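Local coordinates for protein beta sliding clamp (Pseudomonas aeruginosa, PDB 6AMS) that probably forms a ring-shaped head-to-tail homodimer around DNA that tethers DNA polymerases and other proteins to it and makes replication processive, at residues L30-L35 with E67-A72; L42-T47 with G55-E60; S269-L274 with A303-Q308; I282-S287 with I318-S323. One frame throughout, in Å; residues are numbered along the deposited sequence.

Overall arrangement
The four contacts fall into two groups on opposite sides of the chain's centre, about 52 Å apart between centres. Interactions 1 and 2 belong to the N-terminal domain and share one antiparallel sheet: along the chain, 42-47 and 55-60 both come between 30-35 and 67-72, and the contact centres are about 11 Å apart, with strands 32-38 and 41-47 adjacent. Interactions 3 and 4 belong to the C-terminal domain, centres about 10 Å apart; both reach the sheet of strands 281-287, 290-296, 302-307 and 316-321, and their segments alternate in sequence. Interaction 3 lies at the subunit interface, and Pro71 of interaction 1 also touches the second subunit, consistent with head-to-tail closure of the ring.

Interaction 1: residues L30-L35 with E67-A72; sequences LSNVLL and EITVPA
Asn32 and Thr69 meet across two antiparallel strands, 32-35 and 67-71, their side chains crossing at about a right angle. The Asn32 side chain runs over the backbone of the other strand: CB lies 3.1 Å from Val70 O, CG rests near Val70 C, and the amide lies lengthwise along the chain, OD1 toward Pro71 and ND2 toward Thr69. OD1 sits 3.2 Å from Pro71 CA; ND2 donates to Thr69 OG1 at 3.0 Å, with an N-H...O angle of 178° and the hydroxyl oxygen in the amide plane. CG stands anti to the carbonyl carbon (chi1 -70°), which lays the amide along the neighbouring strand. Thr69 OG1 is also bonded to Leu111 O. On the face that carries Val33, Leu35, Ile68 and Val70, the two valines lie side by side, Val33 CG1 to Val70 CG2 at 3.7 Å, and Leu35 CD1 reaches Val70 CG2. Paired bonds join Val33 with Val70 and Leu35 with Ile68. Pro71, the last residue of its strand, is also the N-cap of helix 72-81, whose first residue, Ala72, donates its N to Ser31 O at 2.9 Å. Backbone bonds thus zip the strands together, while the Asn32 amide adds a side-chain tie whose straight, in-plane bond should fix its rotation.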
loop_
_atom_site.group_PDB
_atom_site.type_symbol
_atom_site.label_atom_id
_atom_site.label_comp_id
_atom_site.label_asym_id
_atom_site.label_seq_id
_atom_site.Cartn_x
_atom_site.Cartn_y
_atom_site.Cartn_z
ATOM N N LEU A 30 8.141 25.191 -1.315
ATOM C CA LEU A 30 7.376 24.337 -0.414
ATOM C C LEU A 30 7.850 22.914 -0.372
ATOM O O LEU A 30 7.602 22.208 0.550
ATOM C CB LEU A 30 5.915 24.394 -0.746
ATOM C CG LEU A 30 5.289 25.775 -0.702
ATOM C CD1 LEU A 30 3.792 25.654 -0.799
ATOM C CD2 LEU A 30 5.683 26.529 0.551
ATOM N N SER A 31 8.543 22.489 -1.400
ATOM C CA SER A 31 9.153 21.159 -1.379
ATOM C C SER A 31 10.605 21.201 -0.858
ATOM O O SER A 31 11.215 20.164 -0.751
ATOM C CB SER A 31 9.007 20.478 -2.744
ATOM O OG SER A 31 9.625 21.256 -3.722
ATOM N N ASN A 32 11.110 22.380 -0.498
ATOM C CA ASN A 32 12.390 22.500 0.212
ATOM C C ASN A 32 12.255 22.539 1.719
ATOM O O ASN A 32 11.236 22.910 2.248
ATOM C CB ASN A 32 13.168 23.733 -0.244
ATOM C CG ASN A 32 13.698 23.596 -1.662
ATOM O OD1 ASN A 32 13.355 22.659 -2.391
ATOM N ND2 ASN A 32 14.561 24.533 -2.048
ATOM N N VAL A 33 13.301 22.087 2.390
ATOM C CA VAL A 33 13.433 22.206 3.835
ATOM C C VAL A 33 14.367 23.390 4.079
ATOM O O VAL A 33 15.366 23.567 3.363
ATOM C CB VAL A 33 13.986 20.931 4.522
ATOM C CG1 VAL A 33 15.301 20.430 3.925
ATOM C CG2 VAL A 33 14.096 21.130 6.033
ATOM N N LEU A 34 14.005 24.220 5.065
ATOM C CA LEU A 34 14.801 25.371 5.484
ATOM C C LEU A 34 15.760 24.894 6.557
ATOM O O LEU A 34 15.323 24.321 7.569
ATOM C CB LEU A 34 13.925 26.493 6.029
ATOM C CG LEU A 34 14.652 27.577 6.796
ATOM C CD1 LEU A 34 15.475 28.367 5.800
ATOM C CD2 LEU A 34 13.717 28.489 7.589
ATOM N N LEU A 35 17.052 25.102 6.317
ATOM C CA LEU A 35 18.117 24.724 7.237
ATOM C C LEU A 35 18.753 26.004 7.751
ATOM O O LEU A 35 19.122 26.851 6.975
ATOM C CB LEU A 35 19.173 23.876 6.528
ATOM C CG LEU A 35 18.746 22.585 5.831
ATOM C CD1 LEU A 35 19.949 21.917 5.189
ATOM C CD2 LEU A 35 18.076 21.639 6.809
ATOM N N GLU A 67 22.088 30.075 6.509
ATOM C CA GLU A 67 20.795 29.479 6.221
ATOM C C GLU A 67 20.565 29.266 4.737
ATOM O O GLU A 67 21.085 30.002 3.901
ATOM C CB GLU A 67 19.682 30.309 6.842
ATOM C CG GLU A 67 19.667 31.806 6.487
ATOM C CD GLU A 67 18.475 32.557 7.106
ATOM O OE1 GLU A 67 18.350 33.778 6.922
ATOM O OE2 GLU A 67 17.643 31.931 7.781
ATOM N N ILE A 68 19.788 28.236 4.413
ATOM C CA ILE A 68 19.509 27.870 3.030
ATOM C C ILE A 68 18.367 26.864 2.934
ATOM O O ILE A 68 18.073 26.167 3.897
ATOM C CB ILE A 68 20.756 27.178 2.413
ATOM C CG1 ILE A 68 20.773 27.273 0.888
ATOM C CG2 ILE A 68 20.868 25.741 2.888
ATOM C CD1 ILE A 68 21.323 28.574 0.368
ATOM N N THR A 69 17.690 26.824 1.792
ATOM C CA THR A 69 16.678 25.799 1.551
ATOM C C THR A 69 17.139 24.835 0.438
ATOM O O THR A 69 17.831 25.213 -0.532
ATOM C CB THR A 69 15.301 26.393 1.224
ATOM O OG1 THR A 69 15.242 26.778 -0.145
ATOM C CG2 THR A 69 15.018 27.603 2.077
ATOM N N VAL A 70 16.815 23.564 0.641
ATOM C CA VAL A 70 17.167 22.498 -0.280
ATOM C C VAL A 70 15.994 21.542 -0.386
ATOM O O VAL A 70 15.191 21.452 0.530
ATOM C CB VAL A 70 18.392 21.701 0.208
ATOM C CG1 VAL A 70 19.644 22.554 0.189
ATOM C CG2 VAL A 70 18.147 21.144 1.596
ATOM N N PRO A 71 15.894 20.818 -1.509
ATOM C CA PRO A 71 14.776 19.860 -1.682
ATOM C C PRO A 71 14.748 18.808 -0.581
ATOM O O PRO A 71 15.732 18.122 -0.333
ATOM C CB PRO A 71 15.023 19.251 -3.079
ATOM C CG PRO A 71 16.429 19.602 -3.438
ATOM C CD PRO A 71 16.773 20.859 -2.692
ATOM N N ALA A 72 13.609 18.707 0.071
ATOM C CA ALA A 72 13.454 17.956 1.319
ATOM C C ALA A 72 13.519 16.475 1.082
ATOM O O ALA A 72 14.344 15.793 1.691
ATOM C CB ALA A 72 12.138 18.317 1.986
#

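Interaction 2: residues L42-T47 with G55-E60; sequences LSLTGT and GRVVLE
Leu42 and Val57 stand side by side on one face of an antiparallel pair, pointing the same way. Val57 CG1 is the methyl that does the touching: it is set between its own backbone N and carbonyl carbon (chi1 54°), which brings it to 3.5 Å from Leu42 CB and also close to Leu42 CG and CD2. Leu42 holds CG anti to its backbone N (chi1 168°), which leaves CD2 beside Val57 CG1. Its CB also meets Leu59 CD2 at 4.0 Å. Leu44 takes another conformation, with CG beside the backbone N, and CD1 leans toward the partner strand to lie 3.5 Å from Gly55 O and 4.1 Å from Val57 CG1. These strands, 41-47 and 51-58, form a beta hairpin in the N-terminal domain, and reciprocal backbone bonds join Leu42 with Val57 and Leu44 with Gly55. Helix 7-18 packs on Leu44 through Leu10, Pro13, Leu14 and Val17. On the other face Ser43 and Arg56 make a non-hydrogen-bonded pair. Ser43 OG approaches the aliphatic part of the arginine, 3.5 Å from Arg56 CG, and lies obliquely to the guanidinium. From CG to NE the arginine chain is extended, and its NH1 bonds to Thr232 OG1 on strand 231-236, the next strand of the same sheet.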
loop_
_atom_site.group_PDB
_atom_site.type_symbol
_atom_site.label_atom_id
_atom_site.label_comp_id
_atom_site.label_asym_id
_atom_site.label_seq_id
_atom_site.Cartn_x
_atom_site.Cartn_y
_atom_site.Cartn_z
ATOM N N LEU A 42 21.089 23.179 14.765
ATOM C CA LEU A 42 20.583 23.084 13.418
ATOM C C LEU A 42 19.069 22.997 13.527
ATOM O O LEU A 42 18.539 22.179 14.269
ATOM C CB LEU A 42 21.133 21.845 12.714
ATOM C CG LEU A 42 20.465 21.481 11.388
ATOM C CD1 LEU A 42 20.510 22.638 10.403
ATOM C CD2 LEU A 42 21.068 20.227 10.786
ATOM N N SER A 43 18.379 23.863 12.800
ATOM C CA SER A 43 16.927 23.860 12.795
ATOM C C SER A 43 16.469 23.494 11.402
ATOM O O SER A 43 16.992 24.004 10.424
ATOM C CB SER A 43 16.374 25.223 13.191
ATOM O OG SER A 43 16.450 25.409 14.589
ATOM N N LEU A 44 15.502 22.595 11.307
ATOM C CA LEU A 44 15.016 22.186 10.000
ATOM C C LEU A 44 13.527 22.482 9.972
ATOM O O LEU A 44 12.793 22.071 10.900
ATOM C CB LEU A 44 15.272 20.698 9.741
ATOM C CG LEU A 44 16.690 20.154 9.879
ATOM C CD1 LEU A 44 17.007 19.865 11.347
ATOM C CD2 LEU A 44 16.811 18.872 9.075
ATOM N N THR A 45 13.103 23.225 8.952
ATOM C CA THR A 45 11.722 23.659 8.809
ATOM C C THR A 45 11.047 23.249 7.505
ATOM O O THR A 45 11.614 23.387 6.431
ATOM C CB THR A 45 11.643 25.193 8.935
ATOM O OG1 THR A 45 12.273 25.601 10.150
ATOM C CG2 THR A 45 10.206 25.672 8.934
ATOM N N GLY A 46 9.829 22.731 7.615
ATOM C CA GLY A 46 9.049 22.335 6.462
ATOM C C GLY A 46 7.657 22.921 6.567
ATOM O O GLY A 46 7.120 23.039 7.660
ATOM N N THR A 47 7.083 23.330 5.446
ATOM C CA THR A 47 5.742 23.886 5.468
ATOM C C THR A 47 4.959 23.670 4.182
ATOM O O THR A 47 5.534 23.539 3.112
ATOM C CB THR A 47 5.774 25.393 5.753
ATOM O OG1 THR A 47 4.446 25.859 5.998
ATOM C CG2 THR A 47 6.359 26.139 4.577
ATOM N N GLY A 55 12.252 21.135 13.397
ATOM C CA GLY A 55 13.033 20.141 14.094
ATOM C C GLY A 55 14.362 20.741 14.498
ATOM O O GLY A 55 14.958 21.492 13.740
ATOM N N ARG A 56 14.806 20.436 15.711
ATOM C CA ARG A 56 16.072 20.944 16.223
ATOM C C ARG A 56 17.042 19.833 16.578
ATOM O O ARG A 56 16.667 18.849 17.196
ATOM C CB ARG A 56 15.841 21.819 17.449
ATOM C CG ARG A 56 15.391 23.224 17.122
ATOM C CD ARG A 56 14.802 23.908 18.340
ATOM N NE ARG A 56 13.841 24.924 17.939
ATOM C CZ ARG A 56 12.540 24.707 17.798
ATOM N NH1 ARG A 56 11.744 25.694 17.416
ATOM N NH2 ARG A 56 12.035 23.504 18.038
ATOM N N VAL A 57 18.287 19.980 16.152
ATOM C CA VAL A 57 19.318 19.005 16.468
ATOM C C VAL A 57 20.571 19.747 16.937
ATOM O O VAL A 57 20.901 20.799 16.413
ATOM C CB VAL A 57 19.597 18.075 15.269
ATOM C CG1 VAL A 57 19.921 18.875 14.025
ATOM C CG2 VAL A 57 20.681 17.060 15.585
ATOM N N VAL A 58 21.249 19.213 17.943
ATOM C CA VAL A 58 22.459 19.837 18.458
ATOM C C VAL A 58 23.652 19.392 17.629
ATOM O O VAL A 58 23.790 18.213 17.327
ATOM C CB VAL A 58 22.677 19.478 19.941
ATOM C CG1 VAL A 58 24.027 19.970 20.433
ATOM C CG2 VAL A 58 21.561 20.058 20.789
ATOM N N LEU A 59 24.506 20.335 17.246
ATOM C CA LEU A 59 25.688 20.005 16.446
ATOM C C LEU A 59 26.865 19.914 17.395
ATOM O O LEU A 59 26.959 20.719 18.315
ATOM C CB LEU A 59 25.962 21.110 15.435
ATOM C CG LEU A 59 24.877 21.380 14.382
ATOM C CD1 LEU A 59 25.190 22.650 13.615
ATOM C CD2 LEU A 59 24.739 20.192 13.447
ATOM N N GLU A 60 27.753 18.958 17.180
ATOM C CA GLU A 60 28.844 18.684 18.109
ATOM C C GLU A 60 30.134 19.344 17.683
ATOM O O GLU A 60 30.693 20.117 18.458
ATOM C CB GLU A 60 29.012 17.169 18.322
ATOM C CG GLU A 60 28.073 16.686 19.437
ATOM C CD GLU A 60 27.652 15.232 19.312
ATOM O OE1 GLU A 60 27.323 14.848 18.183
ATOM O OE2 GLU A 60 27.644 14.505 20.335
#

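Interaction 3: residues S269-L274 with A303-Q308; sequences SRTAIL and AEEEVQ
Arg270 grips the carboxylate of Glu305 side-on, with NE bonded to OE1 at 2.9 Å and NH2 to OE2 at 2.8 Å. Both oxygens use their syn lone pairs, and the two flat groups are nearly coplanar, 13° apart. A weak third bond runs from Arg270 NE to Glu305 OE2. The arginine chain folds at chi3 (-80°), bringing the guanidinium edge to meet an acid whose CB points toward the helix. Beside this salt bridge lies a small apolar patch: Ala303 CB packs on Thr271 CA at 3.8 Å and Leu274 CD1 at 4.0 Å, while Thr271 CG2 touches Glu305 CB at 3.9 Å. Salt bridge and patch are both buried. By contrast, Glu304, partly exposed, points its CB away from the helix and barely touches it. The second subunit supplies further partners: Ser104 of that subunit bonds Glu305 OE1, and its Ser81 O accepts from Arg270 NH1. Residues 303-305 pair antiparallel with a strand of the second subunit, continuing the sheet across the boundary: the edge-strand pairing, backed by this helix, by which the head-to-tail ring of beta sliding clamps closes.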
loop_
_atom_site.group_PDB
_atom_site.type_symbol
_atom_site.label_atom_id
_atom_site.label_comp_id
_atom_site.label_asym_id
_atom_site.label_seq_id
_atom_site.Cartn_x
_atom_site.Cartn_y
_atom_site.Cartn_z
ATOM N N SER A 269 -20.406 -5.182 9.102
ATOM C CA SER A 269 -19.500 -5.302 7.916
ATOM C C SER A 269 -19.947 -6.407 6.966
ATOM O O SER A 269 -19.830 -6.251 5.757
ATOM C CB SER A 269 -17.994 -5.377 8.222
ATOM O OG SER A 269 -17.690 -6.061 9.402
ATOM N N ARG A 270 -20.495 -7.487 7.505
ATOM C CA ARG A 270 -21.062 -8.557 6.682
ATOM C C ARG A 270 -22.181 -8.041 5.823
ATOM O O ARG A 270 -22.187 -8.294 4.619
ATOM C CB ARG A 270 -21.607 -9.710 7.522
ATOM C CG ARG A 270 -20.548 -10.708 7.937
ATOM C CD ARG A 270 -21.165 -11.995 8.471
ATOM N NE ARG A 270 -21.608 -11.838 9.857
ATOM C CZ ARG A 270 -20.821 -11.973 10.926
ATOM N NH1 ARG A 270 -19.531 -12.274 10.821
ATOM N NH2 ARG A 270 -21.345 -11.790 12.128
ATOM N N THR A 271 -23.124 -7.328 6.420
ATOM C CA THR A 271 -24.247 -6.801 5.664
ATOM C C THR A 271 -23.845 -5.658 4.751
ATOM O O THR A 271 -24.445 -5.474 3.716
ATOM C CB THR A 271 -25.428 -6.379 6.556
ATOM O OG1 THR A 271 -25.033 -5.323 7.428
ATOM C CG2 THR A 271 -25.911 -7.534 7.376
ATOM N N ALA A 272 -22.821 -4.907 5.127
ATOM C CA ALA A 272 -22.376 -3.785 4.324
ATOM C C ALA A 272 -21.993 -4.207 2.924
ATOM O O ALA A 272 -22.169 -3.462 1.988
ATOM C CB ALA A 272 -21.214 -3.077 4.993
ATOM N N ILE A 273 -21.471 -5.415 2.796
ATOM C CA ILE A 273 -21.039 -5.946 1.505
ATOM C C ILE A 273 -22.127 -5.835 0.429
ATOM O O ILE A 273 -21.806 -5.599 -0.727
ATOM C CB ILE A 273 -20.553 -7.408 1.655
ATOM C CG1 ILE A 273 -19.255 -7.469 2.481
ATOM C CG2 ILE A 273 -20.311 -8.064 0.295
ATOM C CD1 ILE A 273 -19.055 -8.805 3.166
ATOM N N LEU A 274 -23.399 -6.002 0.808
ATOM C CA LEU A 274 -24.476 -5.941 -0.149
ATOM C C LEU A 274 -25.331 -4.679 -0.017
ATOM O O LEU A 274 -26.442 -4.621 -0.531
ATOM C CB LEU A 274 -25.317 -7.195 -0.024
ATOM C CG LEU A 274 -24.628 -8.497 -0.419
ATOM C CD1 LEU A 274 -25.612 -9.654 -0.306
ATOM C CD2 LEU A 274 -24.020 -8.430 -1.810
ATOM N N ALA A 303 -28.455 -8.860 2.116
ATOM C CA ALA A 303 -27.845 -9.498 3.265
ATOM C C ALA A 303 -28.768 -9.248 4.455
ATOM O O ALA A 303 -29.280 -8.141 4.612
ATOM C CB ALA A 303 -26.474 -8.918 3.513
ATOM N N GLU A 304 -29.022 -10.282 5.251
ATOM C CA GLU A 304 -29.813 -10.159 6.480
ATOM C C GLU A 304 -28.968 -10.731 7.586
ATOM O O GLU A 304 -28.194 -11.657 7.377
ATOM C CB GLU A 304 -31.124 -10.950 6.450
ATOM C CG GLU A 304 -32.084 -10.611 5.341
ATOM C CD GLU A 304 -33.054 -11.772 5.035
ATOM O OE1 GLU A 304 -32.848 -12.479 4.019
ATOM O OE2 GLU A 304 -34.017 -11.983 5.804
ATOM N N GLU A 305 -29.129 -10.188 8.771
ATOM C CA GLU A 305 -28.462 -10.730 9.921
ATOM C C GLU A 305 -29.202 -10.315 11.180
ATOM O O GLU A 305 -29.702 -9.189 11.277
ATOM C CB GLU A 305 -27.020 -10.240 9.966
ATOM C CG GLU A 305 -26.264 -10.808 11.167
ATOM C CD GLU A 305 -24.818 -11.124 10.834
ATOM O OE1 GLU A 305 -24.399 -11.018 9.645
ATOM O OE2 GLU A 305 -24.093 -11.505 11.769
ATOM N N GLU A 306 -29.278 -11.252 12.125
ATOM C CA GLU A 306 -29.921 -11.009 13.411
ATOM C C GLU A 306 -28.882 -11.074 14.503
ATOM O O GLU A 306 -27.967 -11.905 14.447
ATOM C CB GLU A 306 -31.049 -12.008 13.647
ATOM C CG GLU A 306 -32.119 -11.951 12.555
ATOM C CD GLU A 306 -33.437 -12.566 12.936
ATOM O OE1 GLU A 306 -33.549 -13.110 14.050
ATOM O OE2 GLU A 306 -34.381 -12.446 12.123
ATOM N N VAL A 307 -28.976 -10.134 15.440
ATOM C CA VAL A 307 -28.101 -10.100 16.598
ATOM C C VAL A 307 -28.954 -9.847 17.842
ATOM O O VAL A 307 -29.932 -9.065 17.829
ATOM C CB VAL A 307 -27.000 -9.027 16.476
ATOM C CG1 VAL A 307 -26.080 -9.059 17.697
ATOM C CG2 VAL A 307 -26.197 -9.198 15.183
ATOM N N GLN A 308 -28.666 -10.568 18.919
ATOM C CA GLN A 308 -29.406 -10.367 20.152
ATOM C C GLN A 308 -28.791 -9.197 20.905
ATOM O O GLN A 308 -27.588 -9.151 21.131
ATOM C CB GLN A 308 -29.413 -11.636 21.003
ATOM C CG GLN A 308 -30.377 -12.697 20.505
ATOM C CD GLN A 308 -30.190 -14.027 21.200
ATOM O OE1 GLN A 308 -29.070 -14.477 21.404
ATOM N NE2 GLN A 308 -31.289 -14.665 21.558
#

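Interaction 4: residues I282-S287 with I318-S323; sequences IRLQLS and IGFNVS
Strand 281-287 pairs antiparallel with strand 316-321, the edge strand of its sheet within this chain, in the C-terminal domain of the clamp, and the second strand runs directly into helix 322-329. Ile282 pairs with Phe320 and Leu284 with Ile318, two hydrogen-bonded pairs each held by reciprocal N-H...O bonds. The closest is Leu284 N to Ile318 O at 2.9 Å; the bond from Ile282 N to Phe320 O is more bent, with 139° at the hydrogen. Between them Arg283 faces Gly319, whose CA approaches Ile282 O at 3.4 Å. Ile282, Leu284, Ile318 and Phe320 share one face of the pair; Arg283 is on the other. Leu284 CB sits 3.9 Å from Ile318 CG2, and its CD2 comes to the edge of the Phe320 ring, near the ring plane, 4.0 Å from CD2 of that ring. The two side chains cross at about a right angle, so leucine methyl meets aromatic rim. At the helix start Val322, with chi1 77° to CG1, holds CG2 anti to its backbone N, 4.1 Å from Ile282 CD1. Asn321 caps the helix, OD1 accepting a weak bond from Ser323 N at 2.8 Å and also a hydrogen bond from Tyr324 N. Phe268 of helix 261-272 packs on both Leu284 and Val322. Four backbone bonds thus join the strands, while the side-chain contacts across them are apolar.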
loop_
_atom_site.group_PDB
_atom_site.type_symbol
_atom_site.label_atom_id
_atom_site.label_comp_id
_atom_site.label_asym_id
_atom_site.label_seq_id
_atom_site.Cartn_x
_atom_site.Cartn_y
_atom_site.Cartn_z
ATOM N N ILE A 282 -28.452 0.786 5.388
ATOM C CA ILE A 282 -28.686 -0.413 6.142
ATOM C C ILE A 282 -30.009 -0.195 6.863
ATOM O O ILE A 282 -30.311 0.907 7.284
ATOM C CB ILE A 282 -27.534 -0.662 7.131
ATOM C CG1 ILE A 282 -27.182 -2.132 7.172
ATOM C CG2 ILE A 282 -27.851 -0.124 8.510
ATOM C CD1 ILE A 282 -26.380 -2.567 5.976
ATOM N N ARG A 283 -30.814 -1.237 6.971
ATOM C CA ARG A 283 -32.089 -1.122 7.645
ATOM C C ARG A 283 -32.051 -1.882 8.951
ATOM O O ARG A 283 -31.615 -3.017 9.013
ATOM C CB ARG A 283 -33.212 -1.648 6.771
ATOM C CG ARG A 283 -34.587 -1.458 7.376
ATOM C CD ARG A 283 -35.668 -2.103 6.535
ATOM N NE ARG A 283 -35.695 -3.547 6.710
ATOM C CZ ARG A 283 -36.566 -4.350 6.115
ATOM N NH1 ARG A 283 -37.474 -3.845 5.302
ATOM N NH2 ARG A 283 -36.518 -5.653 6.325
ATOM N N LEU A 284 -32.489 -1.226 10.007
ATOM C CA LEU A 284 -32.510 -1.832 11.319
ATOM C C LEU A 284 -33.931 -2.012 11.816
ATOM O O LEU A 284 -34.747 -1.107 11.734
ATOM C CB LEU A 284 -31.739 -0.969 12.311
ATOM C CG LEU A 284 -30.278 -1.258 12.622
ATOM C CD1 LEU A 284 -29.472 -1.525 11.372
ATOM C CD2 LEU A 284 -29.682 -0.112 13.412
ATOM N N GLN A 285 -34.229 -3.208 12.295
ATOM C CA GLN A 285 -35.529 -3.486 12.871
ATOM C C GLN A 285 -35.267 -3.954 14.271
ATOM O O GLN A 285 -34.675 -5.020 14.490
ATOM C CB GLN A 285 -36.292 -4.522 12.071
ATOM C CG GLN A 285 -36.822 -3.940 10.767
ATOM C CD GLN A 285 -37.621 -4.928 9.963
ATOM O OE1 GLN A 285 -37.290 -6.105 9.937
ATOM N NE2 GLN A 285 -38.688 -4.481 9.349
ATOM N N LEU A 286 -35.656 -3.104 15.216
ATOM C CA LEU A 286 -35.395 -3.331 16.611
ATOM C C LEU A 286 -36.700 -3.768 17.263
ATOM O O LEU A 286 -37.764 -3.175 17.047
ATOM C CB LEU A 286 -34.861 -2.048 17.264
ATOM C CG LEU A 286 -34.517 -2.148 18.737
ATOM C CD1 LEU A 286 -33.291 -2.994 18.983
ATOM C CD2 LEU A 286 -34.295 -0.763 19.296
ATOM N N SER A 287 -36.599 -4.819 18.064
ATOM C CA SER A 287 -37.707 -5.294 18.881
ATOM C C SER A 287 -37.098 -5.904 20.119
ATOM O O SER A 287 -35.869 -6.051 20.221
ATOM C CB SER A 287 -38.526 -6.336 18.108
ATOM O OG SER A 287 -37.695 -7.426 17.737
ATOM N N ILE A 318 -35.500 1.764 11.450
ATOM C CA ILE A 318 -34.677 2.943 11.229
ATOM C C ILE A 318 -33.520 2.665 10.274
ATOM O O ILE A 318 -32.964 1.587 10.260
ATOM C CB ILE A 318 -34.172 3.486 12.585
ATOM C CG1 ILE A 318 -33.570 4.884 12.453
ATOM C CG2 ILE A 318 -33.209 2.513 13.235
ATOM C CD1 ILE A 318 -33.417 5.606 13.764
ATOM N N GLY A 319 -33.163 3.661 9.481
ATOM C CA GLY A 319 -32.091 3.544 8.524
ATOM C C GLY A 319 -30.841 4.345 8.847
ATOM O O GLY A 319 -30.912 5.468 9.308
ATOM N N PHE A 320 -29.689 3.742 8.601
ATOM C CA PHE A 320 -28.419 4.382 8.857
ATOM C C PHE A 320 -27.368 4.018 7.828
ATOM O O PHE A 320 -27.381 2.937 7.276
ATOM C CB PHE A 320 -27.862 3.928 10.209
ATOM C CG PHE A 320 -28.558 4.509 11.400
ATOM C CD1 PHE A 320 -28.435 5.848 11.708
ATOM C CD2 PHE A 320 -29.297 3.706 12.236
ATOM C CE1 PHE A 320 -29.063 6.374 12.812
ATOM C CE2 PHE A 320 -29.925 4.225 13.341
ATOM C CZ PHE A 320 -29.808 5.562 13.631
ATOM N N ASN A 321 -26.492 4.969 7.548
ATOM C CA ASN A 321 -25.318 4.735 6.729
ATOM C C ASN A 321 -24.422 3.800 7.533
ATOM O O ASN A 321 -24.085 4.099 8.668
ATOM C CB ASN A 321 -24.648 6.071 6.420
ATOM C CG ASN A 321 -23.350 5.939 5.659
ATOM O OD1 ASN A 321 -22.518 5.068 5.940
ATOM N ND2 ASN A 321 -23.152 6.839 4.723
ATOM N N VAL A 322 -24.137 2.630 6.972
ATOM C CA VAL A 322 -23.369 1.585 7.650
ATOM C C VAL A 322 -21.918 1.932 7.940
ATOM O O VAL A 322 -21.351 1.473 8.911
ATOM C CB VAL A 322 -23.498 0.207 6.944
ATOM C CG1 VAL A 322 -22.645 0.129 5.688
ATOM C CG2 VAL A 322 -23.148 -0.916 7.899
ATOM N N SER A 323 -21.333 2.748 7.084
ATOM C CA SER A 323 -19.953 3.187 7.261
ATOM C C SER A 323 -19.859 4.016 8.524
ATOM O O SER A 323 -18.903 3.874 9.285
ATOM C CB SER A 323 -19.465 4.015 6.079
ATOM O OG SER A 323 -19.411 3.207 4.903
#